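Local coordinates for rhodopsin (Rubrobacter xylanophilus, PDB 6KFQ), which binds retinal within a bundle of membrane-spanning helices and uses it to pump protons under light, at residues E197-L200 and F201-D205; I8-V11 and G12-G16; I133-A136 and A137-V141; A106-V109 and V110-T114. One frame throughout, in Å; residues are numbered along the deposited sequence. Where two conformers were deposited one is given.

Interaction 1 of 4, residues E197-L200 and F201-D205. With MPG ([(Z)-octadec-9-enyl] (2R)-2,3-bis(oxidanyl)propanoate), chain Q.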
loop_
_atom_site.group_PDB
_atom_site.type_symbol
_atom_site.label_atom_id
_atom_site.label_comp_id
_atom_site.label_asym_id
_atom_site.label_seq_id
_atom_site.Cartn_x
_atom_site.Cartn_y
_atom_site.Cartn_z
ATOM N N GLU A 197 -11.940 -11.410 -7.376
ATOM C CA GLU A 197 -11.234 -10.828 -6.238
ATOM C C GLU A 197 -9.771 -10.548 -6.569
ATOM O O GLU A 197 -9.237 -9.478 -6.244
ATOM C CB GLU A 197 -11.325 -11.763 -5.033
ATOM C CG GLU A 197 -10.485 -11.319 -3.856
ATOM C CD GLU A 197 -10.377 -12.379 -2.778
ATOM O OE1 GLU A 197 -9.530 -12.203 -1.883
ATOM O OE2 GLU A 197 -11.117 -13.388 -2.834
ATOM N N VAL A 198 -9.097 -11.515 -7.191
ATOM C CA VAL A 198 -7.679 -11.339 -7.489
ATOM C C VAL A 198 -7.484 -10.220 -8.505
ATOM O O VAL A 198 -6.560 -9.407 -8.386
ATOM C CB VAL A 198 -7.071 -12.671 -7.963
ATOM C CG1 VAL A 198 -5.683 -12.464 -8.554
ATOM C CG2 VAL A 198 -6.999 -13.642 -6.780
ATOM N N PHE A 199 -8.349 -10.163 -9.521
ATOM C CA PHE A 199 -8.315 -9.059 -10.478
ATOM C C PHE A 199 -8.440 -7.714 -9.774
ATOM O O PHE A 199 -7.674 -6.782 -10.041
ATOM C CB PHE A 199 -9.444 -9.227 -11.500
ATOM C CG PHE A 199 -9.612 -8.041 -12.413
ATOM C CD1 PHE A 199 -8.722 -7.823 -13.448
ATOM C CD2 PHE A 199 -10.654 -7.142 -12.224
ATOM C CE1 PHE A 199 -8.863 -6.727 -14.289
ATOM C CE2 PHE A 199 -10.806 -6.048 -13.064
ATOM C CZ PHE A 199 -9.902 -5.847 -14.104
ATOM N N LEU A 200 -9.412 -7.593 -8.873
ATOM C CA LEU A 200 -9.650 -6.311 -8.224
ATOM C C LEU A 200 -8.437 -5.871 -7.417
ATOM O O LEU A 200 -8.003 -4.716 -7.512
ATOM C CB LEU A 200 -10.898 -6.400 -7.343
ATOM C CG LEU A 200 -12.172 -6.518 -8.184
ATOM C CD1 LEU A 200 -13.388 -6.794 -7.311
ATOM C CD2 LEU A 200 -12.380 -5.248 -9.025
ATOM N N PHE A 201 -7.882 -6.775 -6.598
ATOM C CA PHE A 201 -6.686 -6.418 -5.837
ATOM C C PHE A 201 -5.529 -6.075 -6.770
ATOM O O PHE A 201 -4.706 -5.211 -6.442
ATOM C CB PHE A 201 -6.263 -7.557 -4.898
ATOM C CG PHE A 201 -7.063 -7.659 -3.628
ATOM C CD1 PHE A 201 -7.368 -6.527 -2.867
ATOM C CD2 PHE A 201 -7.484 -8.896 -3.169
ATOM C CE1 PHE A 201 -8.085 -6.640 -1.685
ATOM C CE2 PHE A 201 -8.215 -9.018 -1.991
ATOM C CZ PHE A 201 -8.518 -7.885 -1.249
ATOM N N MET A 202 -5.446 -6.740 -7.928
ATOM C CA MET A 202 -4.369 -6.431 -8.863
ATOM C C MET A 202 -4.492 -5.009 -9.392
ATOM O O MET A 202 -3.493 -4.282 -9.465
ATOM C CB MET A 202 -4.354 -7.443 -10.015
ATOM C CG MET A 202 -3.296 -7.149 -11.087
ATOM S SD MET A 202 -3.922 -6.062 -12.387
ATOM C CE MET A 202 -5.151 -7.106 -13.158
ATOM N N VAL A 203 -5.706 -4.586 -9.762
ATOM C CA VAL A 203 -5.887 -3.225 -10.256
ATOM C C VAL A 203 -5.569 -2.225 -9.154
ATOM O O VAL A 203 -4.825 -1.258 -9.364
ATOM C CB VAL A 203 -7.313 -3.019 -10.797
ATOM C CG1 VAL A 203 -7.522 -1.564 -11.196
ATOM C CG2 VAL A 203 -7.583 -3.938 -11.982
ATOM N N LEU A 204 -6.120 -2.455 -7.954
ATOM C CA LEU A 204 -5.819 -1.588 -6.823
ATOM C C LEU A 204 -4.321 -1.533 -6.550
ATOM O O LEU A 204 -3.754 -0.449 -6.365
ATOM C CB LEU A 204 -6.573 -2.078 -5.574
ATOM C CG LEU A 204 -8.091 -1.919 -5.661
ATOM C CD1 LEU A 204 -8.774 -2.605 -4.455
ATOM C CD2 LEU A 204 -8.437 -0.439 -5.688
ATOM N N ASP A 205 -3.668 -2.696 -6.479
ATOM C CA ASP A 205 -2.236 -2.713 -6.183
ATOM C C ASP A 205 -1.442 -1.894 -7.195
ATOM O O ASP A 205 -0.550 -1.127 -6.822
ATOM C CB ASP A 205 -1.706 -4.146 -6.174
ATOM C CG ASP A 205 -2.094 -4.915 -4.929
ATOM O OD1 ASP A 205 -2.589 -4.300 -3.953
ATOM O OD2 ASP A 205 -1.888 -6.150 -4.936
HETATM C C7 MPG Q . -12.379 -18.873 -14.272
HETATM C C8 MPG Q . -13.361 -17.775 -14.001
HETATM C C9 MPG Q . -13.181 -16.566 -14.870
HETATM C C10 MPG Q . -13.012 -15.339 -14.439
HETATM C C11 MPG Q . -12.920 -14.094 -15.267
HETATM C C12 MPG Q . -12.693 -12.853 -14.451
HETATM C C13 MPG Q . -12.703 -11.566 -15.258
HETATM C C14 MPG Q . -12.457 -10.318 -14.442
HETATM C C15 MPG Q . -12.559 -9.025 -15.224
HETATM C C16 MPG Q . -11.514 -8.843 -16.295
HETATM C C17 MPG Q . -11.609 -7.536 -17.044
HETATM C C18 MPG Q . -10.463 -7.273 -17.989
#
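Phe199 and Val203 pack one turn apart on the transmembrane helix 194-218, the Phe199 ring lying between CG2 of Val203 and the hydrocarbon tail of a bound MPG lipid. This helix is the seventh of the seven-helix microbial rhodopsin fold. From CB the Phe199 side chain sets off with CG anti to the backbone N (chi1 172°), beside its own carbonyl. CG already borders the alkyl chain, 4.2 Å from MPG C14. Farther along, CE1 comes 3.8 Å from CG2 of Val203. At the tip, CZ meets CG2 of Val203 at 3.7 Å and C17 of MPG at 3.8 Å. The ring thus has a lipid methylene over the centre of one face and the valine methyl over the opposite face, a CH-pi contact lying 21° off the ring normal. Were this phenylalanine cut back to an alanine, the MPG tail and the Val203 methyl would probably lose the ring that separates them, leaving a gap beside the lipid. A beta-branched valine suits this place because CG2 is fixed close to the helix and directed back at the ring. On another side of the helix, Glu197 runs extended alongside Phe201, which turns the edge of its own ring to the acid. The glutamate's OE2 is hydrogen-bonded to Thr186, while its OE1 lies 3.4 Å from CE2 of Phe201.

Interaction 2 of 4, residues I8-V11 and G12-G16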
loop_
_atom_site.group_PDB
_atom_site.type_symbol
_atom_site.label_atom_id
_atom_site.label_comp_id
_atom_site.label_asym_id
_atom_site.label_seq_id
_atom_site.Cartn_x
_atom_site.Cartn_y
_atom_site.Cartn_z
ATOM N N ILE A 8 -0.052 -10.589 -14.622
ATOM C CA ILE A 8 -0.118 -9.168 -14.938
ATOM C C ILE A 8 0.368 -8.345 -13.754
ATOM O O ILE A 8 1.126 -7.383 -13.918
ATOM C CB ILE A 8 -1.549 -8.776 -15.344
ATOM C CG1 ILE A 8 -1.909 -9.353 -16.715
ATOM C CG2 ILE A 8 -1.711 -7.245 -15.326
ATOM C CD1 ILE A 8 -3.398 -9.239 -17.004
ATOM N N GLY A 9 -0.067 -8.701 -12.545
ATOM C CA GLY A 9 0.430 -8.011 -11.368
ATOM C C GLY A 9 1.942 -8.059 -11.268
ATOM O O GLY A 9 2.595 -7.044 -11.007
ATOM N N PHE A 10 2.520 -9.238 -11.495
ATOM C CA PHE A 10 3.973 -9.371 -11.465
ATOM C C PHE A 10 4.639 -8.442 -12.473
ATOM O O PHE A 10 5.524 -7.654 -12.121
ATOM C CB PHE A 10 4.380 -10.816 -11.750
ATOM C CG PHE A 10 5.856 -10.977 -11.972
ATOM C CD1 PHE A 10 6.752 -10.723 -10.939
ATOM C CD2 PHE A 10 6.352 -11.358 -13.205
ATOM C CE1 PHE A 10 8.116 -10.865 -11.137
ATOM C CE2 PHE A 10 7.717 -11.504 -13.410
ATOM C CZ PHE A 10 8.600 -11.251 -12.379
ATOM N N VAL A 11 4.247 -8.543 -13.744
ATOM C CA VAL A 11 4.905 -7.749 -14.776
ATOM C C VAL A 11 4.702 -6.259 -14.520
ATOM O O VAL A 11 5.635 -5.459 -14.648
ATOM C CB VAL A 11 4.404 -8.182 -16.168
ATOM C CG1 VAL A 11 4.984 -7.279 -17.248
ATOM C CG2 VAL A 11 4.789 -9.632 -16.424
ATOM N N GLY A 12 3.497 -5.866 -14.115
ATOM C CA GLY A 12 3.260 -4.463 -13.807
ATOM C C GLY A 12 4.164 -3.942 -12.702
ATOM O O GLY A 12 4.731 -2.852 -12.807
ATOM N N MET A 13 4.288 -4.707 -11.616
ATOM C CA MET A 13 5.158 -4.286 -10.519
ATOM C C MET A 13 6.619 -4.346 -10.936
ATOM O O MET A 13 7.422 -3.492 -10.541
ATOM C CB MET A 13 4.932 -5.167 -9.294
ATOM C CG MET A 13 3.537 -5.081 -8.709
ATOM S SD MET A 13 3.214 -3.421 -8.090
ATOM C CE MET A 13 1.593 -3.676 -7.365
ATOM N N LEU A 14 6.981 -5.355 -11.727
ATOM C CA LEU A 14 8.351 -5.457 -12.207
ATOM C C LEU A 14 8.707 -4.252 -13.061
ATOM O O LEU A 14 9.737 -3.608 -12.844
ATOM C CB LEU A 14 8.535 -6.759 -12.994
ATOM C CG LEU A 14 9.912 -6.925 -13.631
ATOM C CD1 LEU A 14 10.992 -6.745 -12.580
ATOM C CD2 LEU A 14 10.018 -8.292 -14.289
ATOM N N LEU A 15 7.856 -3.927 -14.038
ATOM C CA LEU A 15 8.138 -2.785 -14.903
ATOM C C LEU A 15 8.186 -1.492 -14.105
ATOM O O LEU A 15 9.032 -0.626 -14.356
ATOM C CB LEU A 15 7.088 -2.684 -16.005
ATOM C CG LEU A 15 7.082 -3.775 -17.076
ATOM C CD1 LEU A 15 5.995 -3.470 -18.087
ATOM C CD2 LEU A 15 8.444 -3.866 -17.764
ATOM N N GLY A 16 7.279 -1.339 -13.146
ATOM C CA GLY A 16 7.342 -0.174 -12.278
ATOM C C GLY A 16 8.637 -0.105 -11.494
ATOM O O GLY A 16 9.248 0.963 -11.380
#
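Phe10 and Leu14 both carry CG anti to the backbone N (chi1 170° and 176°), which sends both side chains off the helix the same way, side by side. They are an i, i+4 pair on helix 2-23, the first transmembrane helix of the rhodopsin bundle. At Leu14 a chi2 of 53° folds CD1 back and leaves CD2 extended, and it is CD2 that reaches the ring, 3.8 Å from CZ of Phe10. The helical bond from Leu14 N to Phe10 O, 2.8 Å long, sets the spacing beneath them. Large apolar groups suit this flank: Phe10 leans on Tyr49 and Leu50 of helix 32-53, and Leu14 borders a bound MPG lipid. Val11 and Leu15 also lie side by side on a more exposed flank, CG1 of Val11 4.0 Å from CD1 of Leu15, although Leu15 starts out beside its backbone N. Met13 takes the other course. Its CG stands beside the backbone N, and the bent chain leads away from Phe10 and Leu14 to helix 194-218, where its methyl CE packs against the backbone O of Asp205. Gly9, without a side chain, lets that helix come near: its CA packs against CG of Met202. One turn on, the base of the Met13 side chain rests on the glycine backbone, with CG of Met13 3.2 Å from O of Gly9.

Interaction 3 of 4, residues I133-A136 and A137-V141. With RET (retinal), chain R.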
loop_
_atom_site.group_PDB
_atom_site.type_symbol
_atom_site.label_atom_id
_atom_site.label_comp_id
_atom_site.label_asym_id
_atom_site.label_seq_id
_atom_site.Cartn_x
_atom_site.Cartn_y
_atom_site.Cartn_z
ATOM N N ILE A 133 -11.874 -5.254 14.003
ATOM C CA ILE A 133 -10.648 -4.730 14.603
ATOM C C ILE A 133 -9.735 -4.151 13.524
ATOM O O ILE A 133 -9.177 -3.059 13.677
ATOM C CB ILE A 133 -9.941 -5.830 15.420
ATOM C CG1 ILE A 133 -10.829 -6.278 16.581
ATOM C CG2 ILE A 133 -8.623 -5.322 15.964
ATOM C CD1 ILE A 133 -10.391 -7.576 17.226
ATOM N N SER A 134 -9.597 -4.858 12.408
ATOM C CA SER A 134 -8.743 -4.366 11.327
ATOM C C SER A 134 -9.261 -3.037 10.776
ATOM O O SER A 134 -8.496 -2.082 10.591
ATOM C CB SER A 134 -8.647 -5.422 10.226
ATOM O OG SER A 134 -7.770 -4.977 9.200
ATOM N N THR A 135 -10.568 -2.950 10.533
ATOM C CA THR A 135 -11.153 -1.704 10.051
ATOM C C THR A 135 -10.992 -0.571 11.065
ATOM O O THR A 135 -10.767 0.584 10.678
ATOM C CB THR A 135 -12.624 -1.936 9.713
ATOM O OG1 THR A 135 -12.711 -2.953 8.712
ATOM C CG2 THR A 135 -13.278 -0.669 9.193
ATOM N N ALA A 136 -11.062 -0.883 12.359
ATOM C CA ALA A 136 -10.811 0.132 13.381
ATOM C C ALA A 136 -9.412 0.719 13.236
ATOM O O ALA A 136 -9.231 1.940 13.289
ATOM C CB ALA A 136 -10.994 -0.468 14.778
ATOM N N ALA A 137 -8.403 -0.144 13.076
ATOM C CA ALA A 137 -7.041 0.343 12.865
ATOM C C ALA A 137 -6.945 1.151 11.581
ATOM O O ALA A 137 -6.265 2.179 11.534
ATOM C CB ALA A 137 -6.054 -0.824 12.822
ATOM N N PHE A 138 -7.627 0.697 10.532
ATOM C CA PHE A 138 -7.667 1.442 9.275
ATOM C C PHE A 138 -8.207 2.847 9.494
ATOM O O PHE A 138 -7.640 3.827 9.002
ATOM C CB PHE A 138 -8.525 0.673 8.270
ATOM C CG PHE A 138 -8.603 1.306 6.901
ATOM C CD1 PHE A 138 -9.778 1.262 6.182
ATOM C CD2 PHE A 138 -7.504 1.951 6.343
ATOM C CE1 PHE A 138 -9.861 1.829 4.912
ATOM C CE2 PHE A 138 -7.582 2.519 5.080
ATOM C CZ PHE A 138 -8.755 2.466 4.370
ATOM N N ILE A 139 -9.287 2.973 10.262
ATOM C CA ILE A 139 -9.825 4.299 10.531
ATOM C C ILE A 139 -8.802 5.141 11.284
ATOM O O ILE A 139 -8.655 6.340 11.022
ATOM C CB ILE A 139 -11.158 4.174 11.279
ATOM C CG1 ILE A 139 -12.152 3.417 10.401
ATOM C CG2 ILE A 139 -11.682 5.558 11.695
ATOM C CD1 ILE A 139 -13.398 3.013 11.136
ATOM N N GLY A 140 -8.045 4.516 12.191
ATOM C CA GLY A 140 -6.931 5.217 12.818
ATOM C C GLY A 140 -5.936 5.761 11.804
ATOM O O GLY A 140 -5.514 6.914 11.894
ATOM N N VAL A 141 -5.537 4.930 10.837
ATOM C CA VAL A 141 -4.599 5.372 9.795
ATOM C C VAL A 141 -5.154 6.577 9.048
ATOM O O VAL A 141 -4.469 7.590 8.874
ATOM C CB VAL A 141 -4.287 4.221 8.822
ATOM C CG1 VAL A 141 -3.495 4.745 7.588
ATOM C CG2 VAL A 141 -3.559 3.101 9.540
HETATM C C1 RET R . -8.034 -5.643 4.856
HETATM C C2 RET R . -9.097 -6.553 5.488
HETATM C C3 RET R . -9.538 -6.150 6.879
HETATM C C4 RET R . -10.034 -4.718 6.907
HETATM C C5 RET R . -9.190 -3.759 6.097
HETATM C C6 RET R . -8.232 -4.164 5.244
HETATM C C7 RET R . -7.469 -3.172 4.499
HETATM C C8 RET R . -6.383 -3.313 3.691
HETATM C C9 RET R . -5.652 -2.306 2.955
HETATM C C10 RET R . -4.725 -2.707 2.065
HETATM C C11 RET R . -3.887 -1.888 1.238
HETATM C C12 RET R . -2.989 -2.439 0.429
HETATM C C13 RET R . -2.065 -1.754 -0.446
HETATM C C14 RET R . -1.140 -2.486 -1.111
HETATM C C15 RET R . -0.113 -2.009 -1.993
HETATM C C16 RET R . -6.661 -6.148 5.323
HETATM C C17 RET R . -8.161 -5.873 3.338
HETATM C C18 RET R . -9.414 -2.325 6.493
HETATM C C19 RET R . -5.975 -0.860 3.196
HETATM C C20 RET R . -2.158 -0.258 -0.541
#
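The wall of the retinal pocket around the chromophore's six-membered ring includes Ser134 and Phe138, joined one turn apart on helix 124-153 by the bond from Phe138 N to Ser134 O, 2.9 Å long. Ser134 touches the ring carbons most closely, its OG 3.1 Å from C3 of retinal. The serine is small enough to sit against the ring, and its hydroxyl is satisfied by a hydrogen bond to the carbonyl oxygen of Met111 on the preceding helix, 98-120. Phe138 has CG anti to the backbone N (chi1 -177°), which sets its ring beside the retinal methyls C18 and C19. Its CB and CD1 both approach the ring methyl of retinal, with CD1 of Phe138 3.6 Å from C18. The chain methyl C19 stands over one face of the phenyl ring. An aromatic residue suits this place because it offers a broad, rigid, apolar surface to two methyls of the chromophore at once. Thr135, beside it, brings OG1 to 3.7 Å from C4 of retinal while bonding back to the carbonyl of Phe131, a usual way for a threonine to hide its hydroxyl in a membrane helix. Its CG2 crosses Ile139, whose CD1 is 4.2 Å away, and these two residues both border a bound MPG lipid. Ala137 and Phe138 pack on Met111 of helix 98-120, and Phe138 also meets Trp175 and Ile176 of helix 158-184, so the turn is set between those two helices.

Interaction 4 of 4, residues A106-V109 and V110-T114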
loop_
_atom_site.group_PDB
_atom_site.type_symbol
_atom_site.label_atom_id
_atom_site.label_comp_id
_atom_site.label_asym_id
_atom_site.label_seq_id
_atom_site.Cartn_x
_atom_site.Cartn_y
_atom_site.Cartn_z
ATOM N N ALA A 106 2.512 1.620 13.234
ATOM C CA ALA A 106 2.025 0.542 14.087
ATOM C C ALA A 106 0.548 0.260 13.825
ATOM O O ALA A 106 0.138 -0.900 13.700
ATOM C CB ALA A 106 2.266 0.889 15.556
ATOM N N LEU A 107 -0.263 1.314 13.723
ATOM C CA LEU A 107 -1.671 1.139 13.383
ATOM C C LEU A 107 -1.827 0.396 12.064
ATOM O O LEU A 107 -2.647 -0.521 11.944
ATOM C CB LEU A 107 -2.347 2.504 13.292
ATOM C CG LEU A 107 -3.516 2.890 14.195
ATOM C CD1 LEU A 107 -3.514 2.128 15.486
ATOM C CD2 LEU A 107 -3.455 4.383 14.455
ATOM N N ASP A 108 -1.037 0.784 11.062
ATOM C CA ASP A 108 -1.116 0.155 9.751
ATOM C C ASP A 108 -0.727 -1.318 9.808
ATOM O O ASP A 108 -1.357 -2.159 9.153
ATOM C CB ASP A 108 -0.219 0.912 8.782
ATOM C CG ASP A 108 -0.226 0.304 7.410
ATOM O OD1 ASP A 108 0.605 -0.595 7.155
ATOM O OD2 ASP A 108 -1.094 0.703 6.605
ATOM N N VAL A 109 0.306 -1.655 10.587
ATOM C CA VAL A 109 0.726 -3.049 10.690
ATOM C C VAL A 109 -0.341 -3.873 11.404
ATOM O O VAL A 109 -0.625 -5.015 11.021
ATOM C CB VAL A 109 2.098 -3.144 11.387
ATOM C CG1 VAL A 109 2.445 -4.587 11.705
ATOM C CG2 VAL A 109 3.174 -2.534 10.500
ATOM N N VAL A 110 -0.969 -3.299 12.432
ATOM C CA VAL A 110 -2.072 -3.974 13.110
ATOM C C VAL A 110 -3.217 -4.229 12.137
ATOM O O VAL A 110 -3.817 -5.313 12.120
ATOM C CB VAL A 110 -2.528 -3.140 14.321
ATOM C CG1 VAL A 110 -3.890 -3.608 14.797
ATOM C CG2 VAL A 110 -1.495 -3.246 15.445
ATOM N N MET A 111 -3.544 -3.229 11.319
ATOM C CA MET A 111 -4.573 -3.394 10.296
ATOM C C MET A 111 -4.282 -4.594 9.399
ATOM O O MET A 111 -5.142 -5.463 9.198
ATOM C CB MET A 111 -4.669 -2.107 9.469
ATOM C CG MET A 111 -5.642 -2.182 8.318
ATOM S SD MET A 111 -5.560 -0.737 7.221
ATOM C CE MET A 111 -4.042 -1.033 6.295
ATOM N N ILE A 112 -3.065 -4.663 8.855
ATOM C CA ILE A 112 -2.750 -5.719 7.896
ATOM C C ILE A 112 -2.732 -7.070 8.586
ATOM O O ILE A 112 -3.322 -8.044 8.101
ATOM C CB ILE A 112 -1.406 -5.446 7.198
ATOM C CG1 ILE A 112 -1.452 -4.137 6.409
ATOM C CG2 ILE A 112 -1.039 -6.646 6.298
ATOM C CD1 ILE A 112 -2.480 -4.154 5.298
ATOM N N LEU A 113 -2.027 -7.161 9.714
ATOM C CA LEU A 113 -1.865 -8.448 10.377
ATOM C C LEU A 113 -3.186 -8.970 10.936
ATOM O O LEU A 113 -3.412 -10.187 10.965
ATOM C CB LEU A 113 -0.804 -8.337 11.477
ATOM C CG LEU A 113 0.609 -8.140 10.920
ATOM C CD1 LEU A 113 1.641 -8.037 12.015
ATOM C CD2 LEU A 113 0.960 -9.265 9.946
ATOM N N THR A 114 -4.074 -8.082 11.399
ATOM C CA THR A 114 -5.374 -8.573 11.850
ATOM C C THR A 114 -6.259 -8.940 10.666
ATOM O O THR A 114 -7.165 -9.768 10.806
ATOM C CB THR A 114 -6.092 -7.549 12.744
ATOM O OG1 THR A 114 -6.247 -6.308 12.046
ATOM C CG2 THR A 114 -5.323 -7.307 14.047
#
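Asp108 and Met111 cross obliquely on helix 98-120, whereas Asp108 and Ile112, and likewise Val109 and Leu113, run alongside each other one turn apart. This helix is the fourth transmembrane span of the fold. In the crossing pair, a chi3 of 75° bends the otherwise extended Met111, and its methyl CE comes 3.4 Å from OD2 of Asp108. The flexible, unbranched methionine suits a position that must also touch retinal. Ile112 stands beside the same carboxylate, its CG1 4.2 Å from OD1 of Asp108. On another flank, CG1 of Val109, anti to its backbone N, meets CD1 of Leu113 at 3.6 Å, a pairing of branched apolar groups next to bound lipid. Thr114 turns its hydroxyl inward: OG1 donates to O of Val110 at 2.6 Å, and Thr114 N reaches the same oxygen at 2.9 Å from the opposite face of the carbonyl plane. That oxygen is therefore gripped twice, and the threonine's rotation is fixed. As for Asp108, OD1 is hydrogen-bonded to Thr79 of helix 70-90. With a hydrocarbon wall on this side and a hydroxyl as its polar mate, the buried acid would probably be harder to ionise than one in water.

Overall arrangement
From the N terminus the contacts follow in the order interaction 2 (8-16), interaction 4 (106-114), interaction 3 (133-141) and interaction 1 (197-205). Each closes just a turn or two within a single transmembrane helix; none encloses a loop, and they lie in series without nesting or crossing. In space they form two pairs. Interactions 1 and 2 touch, packing the last of the seven helices on the first. Interactions 3 and 4, their centres about 8 Å apart, join two successive helices. The centres of interactions 2 and 3 are about 29 Å apart, across the bundle, with retinal reaching from Asp205 toward Ser134.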